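Local coordinates for FAD-binding PCMH-type domain-containing protein (Gibberella zeae, PDB 6YJO) that probably oxidises oligosaccharides as a flavin-dependent oxidoreductase, carrying an FAD bound covalently at two points, at residues 365-368 with 369-373; 434-437 with 438-442. All coordinates share one frame; numbering follows the deposited sequence.

Contact 1 of 2, residues 365-368 with 369-373; sequences RTLF and DNMND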
loop_
_atom_site.group_PDB
_atom_site.type_symbol
_atom_site.label_atom_id
_atom_site.label_comp_id
_atom_site.label_asym_id
_atom_site.label_seq_id
_atom_site.Cartn_x
_atom_site.Cartn_y
_atom_site.Cartn_z
ATOM N N ARG A 365 -7.895 -26.122 6.162
ATOM C CA ARG A 365 -8.213 -27.308 5.369
ATOM C C ARG A 365 -7.916 -27.064 3.896
ATOM O O ARG A 365 -7.365 -27.933 3.212
ATOM C CB ARG A 365 -9.687 -27.686 5.563
ATOM C CG ARG A 365 -10.133 -28.976 4.875
ATOM C CD ARG A 365 -11.498 -29.410 5.406
ATOM N NE ARG A 365 -11.885 -30.756 4.990
ATOM C CZ ARG A 365 -12.880 -31.452 5.539
ATOM N NH1 ARG A 365 -13.592 -30.938 6.535
ATOM N NH2 ARG A 365 -13.162 -32.670 5.093
ATOM N N THR A 366 -8.273 -25.880 3.399
ATOM C CA THR A 366 -8.069 -25.543 1.997
ATOM C C THR A 366 -6.593 -25.313 1.685
ATOM O O THR A 366 -6.137 -25.635 0.585
ATOM C CB THR A 366 -8.902 -24.303 1.663
ATOM O OG1 THR A 366 -10.113 -24.329 2.432
ATOM C CG2 THR A 366 -9.257 -24.263 0.186
ATOM N N LEU A 367 -5.832 -24.785 2.646
ATOM C CA LEU A 367 -4.416 -24.499 2.432
ATOM C C LEU A 367 -3.578 -25.768 2.513
ATOM O O LEU A 367 -2.775 -26.047 1.618
ATOM C CB LEU A 367 -3.934 -23.481 3.463
ATOM C CG LEU A 367 -2.602 -22.795 3.167
ATOM C CD1 LEU A 367 -2.764 -21.792 2.031
ATOM C CD2 LEU A 367 -2.059 -22.128 4.424
ATOM N N PHE A 368 -3.752 -26.551 3.581
ATOM C CA PHE A 368 -2.994 -27.791 3.706
ATOM C C PHE A 368 -3.456 -28.821 2.688
ATOM O O PHE A 368 -2.682 -29.709 2.310
ATOM C CB PHE A 368 -3.100 -28.333 5.133
ATOM C CG PHE A 368 -2.102 -27.721 6.074
ATOM C CD1 PHE A 368 -0.864 -28.310 6.266
ATOM C CD2 PHE A 368 -2.392 -26.544 6.744
ATOM C CE1 PHE A 368 0.063 -27.745 7.119
ATOM C CE2 PHE A 368 -1.467 -25.974 7.599
ATOM C CZ PHE A 368 -0.238 -26.576 7.786
ATOM N N ASP A 369 -4.702 -28.715 2.226
ATOM C CA ASP A 369 -5.121 -29.466 1.049
ATOM C C ASP A 369 -4.183 -29.190 -0.119
ATOM O O ASP A 369 -3.691 -30.113 -0.777
ATOM C CB ASP A 369 -6.560 -29.095 0.685
ATOM C CG ASP A 369 -7.310 -30.238 0.044
ATOM O OD1 ASP A 369 -7.842 -31.091 0.789
ATOM O OD2 ASP A 369 -7.376 -30.280 -1.204
ATOM N N ASN A 370 -3.917 -27.910 -0.375
ATOM C CA ASN A 370 -2.983 -27.522 -1.427
ATOM C C ASN A 370 -1.552 -27.906 -1.068
ATOM O O ASN A 370 -0.812 -28.434 -1.907
ATOM C CB ASN A 370 -3.092 -26.017 -1.676
ATOM C CG ASN A 370 -2.206 -25.544 -2.807
ATOM O OD1 ASN A 370 -1.006 -25.339 -2.628
ATOM N ND2 ASN A 370 -2.797 -25.358 -3.981
ATOM N N MET A 371 -1.141 -27.645 0.177
ATOM C CA MET A 371 0.250 -27.883 0.564
ATOM C C MET A 371 0.641 -29.350 0.406
ATOM O O MET A 371 1.768 -29.658 -0.000
ATOM C CB MET A 371 0.487 -27.425 2.007
ATOM C CG MET A 371 0.801 -25.944 2.163
ATOM S SD MET A 371 1.090 -25.479 3.882
ATOM C CE MET A 371 -0.584 -25.368 4.483
ATOM N N ASN A 372 -0.264 -30.268 0.729
ATOM C CA ASN A 372 0.053 -31.690 0.697
ATOM C C ASN A 372 -0.166 -32.325 -0.669
ATOM O O ASN A 372 0.098 -33.522 -0.826
ATOM C CB ASN A 372 -0.771 -32.434 1.750
ATOM C CG ASN A 372 -0.445 -31.989 3.161
ATOM O OD1 ASN A 372 0.703 -31.664 3.470
ATOM N ND2 ASN A 372 -1.453 -31.959 4.022
ATOM N N ASP A 373 -0.631 -31.560 -1.656
ATOM C CA ASP A 373 -0.869 -32.068 -3.002
ATOM C C ASP A 373 0.372 -31.805 -3.848
ATOM O O ASP A 373 0.698 -30.651 -4.141
ATOM C CB ASP A 373 -2.102 -31.410 -3.616
ATOM C CG ASP A 373 -2.514 -32.047 -4.931
ATOM O OD1 ASP A 373 -1.633 -32.540 -5.664
ATOM O OD2 ASP A 373 -3.728 -32.054 -5.228
#
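Met371 lies over one face of the Phe368 ring, three residues back along the last turns of helix 357-371, in a Met-aromatic contact. The sulfur SD sits 4.1 Å from the ring centroid, 12° off the ring normal, and the methyl CE lies over the same face, its exact place doubtful. A bend in the thioether (chi3 -79°) turns CE back toward the preceding turn, where it also meets Leu367, with Leu367 CG 3.5 Å from Met371 CE.

Main-chain bonds of the i to i+4 kind continue through the last turn of helix 357-371. Met371 N donates to Leu367 O over 2.7 Å, and Asn372 N reaches Phe368 O at 2.9 Å; the Asn370 N to Thr366 O bond is weak at 3.3 Å.

The side chain of Asn370 leads away from the preceding turn, with CG anti to the backbone N (chi1 -177°), and its OD1 accepts from Trp380 NE1. The main-chain carbonyl oxygen Asn370 O accepts separately from His378 NE2. Thr366 OG1 is bonded to Ser362 O, one turn earlier in the same helix.

Leu367 and Met371 pack on strand 380-386 through Trp380, Phe368 rests on Ala255 and Glu252 of helix 252-268, and Thr366, Leu367 and Asn370 touch helix 431-446.

Contact 2 of 2, residues 434-437 with 438-442; sequences GFTV and LKRFR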
loop_
_atom_site.group_PDB
_atom_site.type_symbol
_atom_site.label_atom_id
_atom_site.label_comp_id
_atom_site.label_asym_id
_atom_site.label_seq_id
_atom_site.Cartn_x
_atom_site.Cartn_y
_atom_site.Cartn_z
ATOM N N GLY A 434 -3.136 -19.459 -11.434
ATOM C CA GLY A 434 -2.711 -18.490 -10.438
ATOM C C GLY A 434 -3.871 -17.733 -9.816
ATOM O O GLY A 434 -3.873 -17.472 -8.611
ATOM N N PHE A 435 -4.868 -17.362 -10.630
ATOM C CA PHE A 435 -6.020 -16.633 -10.102
ATOM C C PHE A 435 -6.915 -17.545 -9.268
ATOM O O PHE A 435 -7.460 -17.118 -8.243
ATOM C CB PHE A 435 -6.833 -16.010 -11.241
ATOM C CG PHE A 435 -6.036 -15.123 -12.161
ATOM C CD1 PHE A 435 -5.116 -14.216 -11.665
ATOM C CD2 PHE A 435 -6.227 -15.194 -13.529
ATOM C CE1 PHE A 435 -4.393 -13.399 -12.524
ATOM C CE2 PHE A 435 -5.508 -14.385 -14.389
ATOM C CZ PHE A 435 -4.592 -13.486 -13.886
ATOM N N THR A 436 -7.086 -18.802 -9.691
ATOM C CA THR A 436 -7.978 -19.714 -8.979
ATOM C C THR A 436 -7.474 -20.012 -7.572
ATOM O O THR A 436 -8.262 -20.044 -6.619
ATOM C CB THR A 436 -8.135 -21.021 -9.757
ATOM O OG1 THR A 436 -8.622 -20.751 -11.077
ATOM C CG2 THR A 436 -9.105 -21.946 -9.031
ATOM N N VAL A 437 -6.170 -20.247 -7.419
ATOM C CA VAL A 437 -5.655 -20.735 -6.144
ATOM C C VAL A 437 -5.731 -19.647 -5.079
ATOM O O VAL A 437 -6.108 -19.914 -3.932
ATOM C CB VAL A 437 -4.223 -21.272 -6.326
ATOM C CG1 VAL A 437 -3.250 -20.142 -6.676
ATOM C CG2 VAL A 437 -3.777 -22.030 -5.086
ATOM N N LEU A 438 -5.385 -18.406 -5.432
ATOM C CA LEU A 438 -5.475 -17.324 -4.455
ATOM C C LEU A 438 -6.925 -17.023 -4.090
ATOM O O LEU A 438 -7.230 -16.740 -2.926
ATOM C CB LEU A 438 -4.782 -16.064 -4.980
ATOM C CG LEU A 438 -3.248 -16.057 -5.056
ATOM C CD1 LEU A 438 -2.731 -14.626 -5.133
ATOM C CD2 LEU A 438 -2.608 -16.792 -3.884
ATOM N N LYS A 439 -7.833 -17.075 -5.068
ATOM C CA LYS A 439 -9.244 -16.854 -4.767
ATOM C C LYS A 439 -9.804 -17.979 -3.905
ATOM O O LYS A 439 -10.599 -17.732 -2.991
ATOM C CB LYS A 439 -10.045 -16.723 -6.065
ATOM C CG LYS A 439 -11.524 -16.387 -5.863
ATOM C CD LYS A 439 -12.200 -16.051 -7.191
ATOM C CE LYS A 439 -13.703 -15.846 -7.039
ATOM N NZ LYS A 439 -14.487 -17.018 -7.527
ATOM N N ARG A 440 -9.407 -19.223 -4.186
ATOM C CA ARG A 440 -9.839 -20.342 -3.355
ATOM C C ARG A 440 -9.376 -20.164 -1.913
ATOM O O ARG A 440 -10.112 -20.489 -0.974
ATOM C CB ARG A 440 -9.317 -21.655 -3.945
ATOM C CG ARG A 440 -9.416 -22.853 -3.015
ATOM C CD ARG A 440 -9.179 -24.164 -3.758
ATOM N NE ARG A 440 -8.054 -24.077 -4.689
ATOM C CZ ARG A 440 -8.107 -24.361 -5.990
ATOM N NH1 ARG A 440 -9.232 -24.781 -6.557
ATOM N NH2 ARG A 440 -7.014 -24.237 -6.730
ATOM N N PHE A 441 -8.161 -19.649 -1.715
ATOM C CA PHE A 441 -7.702 -19.349 -0.363
ATOM C C PHE A 441 -8.533 -18.230 0.255
ATOM O O PHE A 441 -9.033 -18.360 1.379
ATOM C CB PHE A 441 -6.222 -18.956 -0.374
ATOM C CG PHE A 441 -5.285 -20.075 -0.743
ATOM C CD1 PHE A 441 -5.682 -21.402 -0.670
ATOM C CD2 PHE A 441 -3.993 -19.792 -1.155
ATOM C CE1 PHE A 441 -4.809 -22.420 -1.005
ATOM C CE2 PHE A 441 -3.120 -20.804 -1.491
ATOM C CZ PHE A 441 -3.529 -22.121 -1.417
ATOM N N ARG A 442 -8.682 -17.118 -0.467
ATOM C CA ARG A 442 -9.413 -15.973 0.067
ATOM C C ARG A 442 -10.851 -16.342 0.415
ATOM O O ARG A 442 -11.354 -15.968 1.482
ATOM C CB ARG A 442 -9.363 -14.818 -0.940
ATOM C CG ARG A 442 -10.467 -13.781 -0.794
ATOM C CD ARG A 442 -10.156 -12.510 -1.584
ATOM N NE ARG A 442 -11.201 -12.186 -2.554
ATOM C CZ ARG A 442 -11.151 -12.475 -3.854
ATOM N NH1 ARG A 442 -10.100 -13.099 -4.375
ATOM N NH2 ARG A 442 -12.161 -12.132 -4.642
#
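Val437 and Phe441 lie side by side on one flank of helix 431-446, pointing the same way, with Val437 CG2 3.7 Å from Phe441 CZ. The valine presents this methyl because CG2 is anti to the backbone N, leaving CG1 between N and the carbonyl carbon (chi1 67°). Val437 O stands over one face of the Phe441 ring, displaced toward the rim and nearest to Phe441 CG at 3.3 Å. That same oxygen accepts the backbone bond from Phe441 N at 3.0 Å, so the ring is tucked against the carbonyl that holds its own main chain.

On the more exposed flank Arg440 folds back over Thr436. Its chain is extended as far as CD and then bends (chi3 43°), bringing the guanidinium across the threonine methyl, with Thr436 CG2 3.8 Å from Arg440 NH1. Arg440 NH2 reaches Val437 CA at 3.8 Å. These are van der Waals contacts; Thr436 OG1 is instead bonded to Asn432 O.

Thr436 with Arg440 and Val437 with Phe441 are i to i+4 pairs, and Val437 with Arg440 is an i to i+3 pair, on a regular alpha-helix whose repeating bonds include Lys439 N to Phe435 O and Arg440 N to Thr436 O, the latter 2.8 Å long. The helix packs on a seven-stranded antiparallel sheet: Leu438 lies against Phe421 and Asp423 of strand 417-423 and against Tyr346 and Thr348 of strand 346-352.

Farther out, Phe441 meets Trp380 edge-to-face, while Phe435 makes an edge-to-face contact with Tyr346.

Contact 1 precedes contact 2 along the chain, the first near the end of helix 357-371 and the second within helix 431-446. Their centres are 12 Å apart and the helices pack directly together: Leu367 CD1 lies 3.5 Å from Phe441 CZ, Thr366 CG2 is 3.5 Å from Arg440 CG, and Asn370 ND2 is 3.6 Å from Val437 CG2. Strands 380-386 and 417-423 intervene in sequence and belong to the seven-stranded antiparallel sheet; Trp380 touches both contacts. Residues of the two contacts pack the two helices on each other and on this sheet. Neither contact belongs to a known site; the side chain of Leu438 lies about 14 Å from the bound FAD.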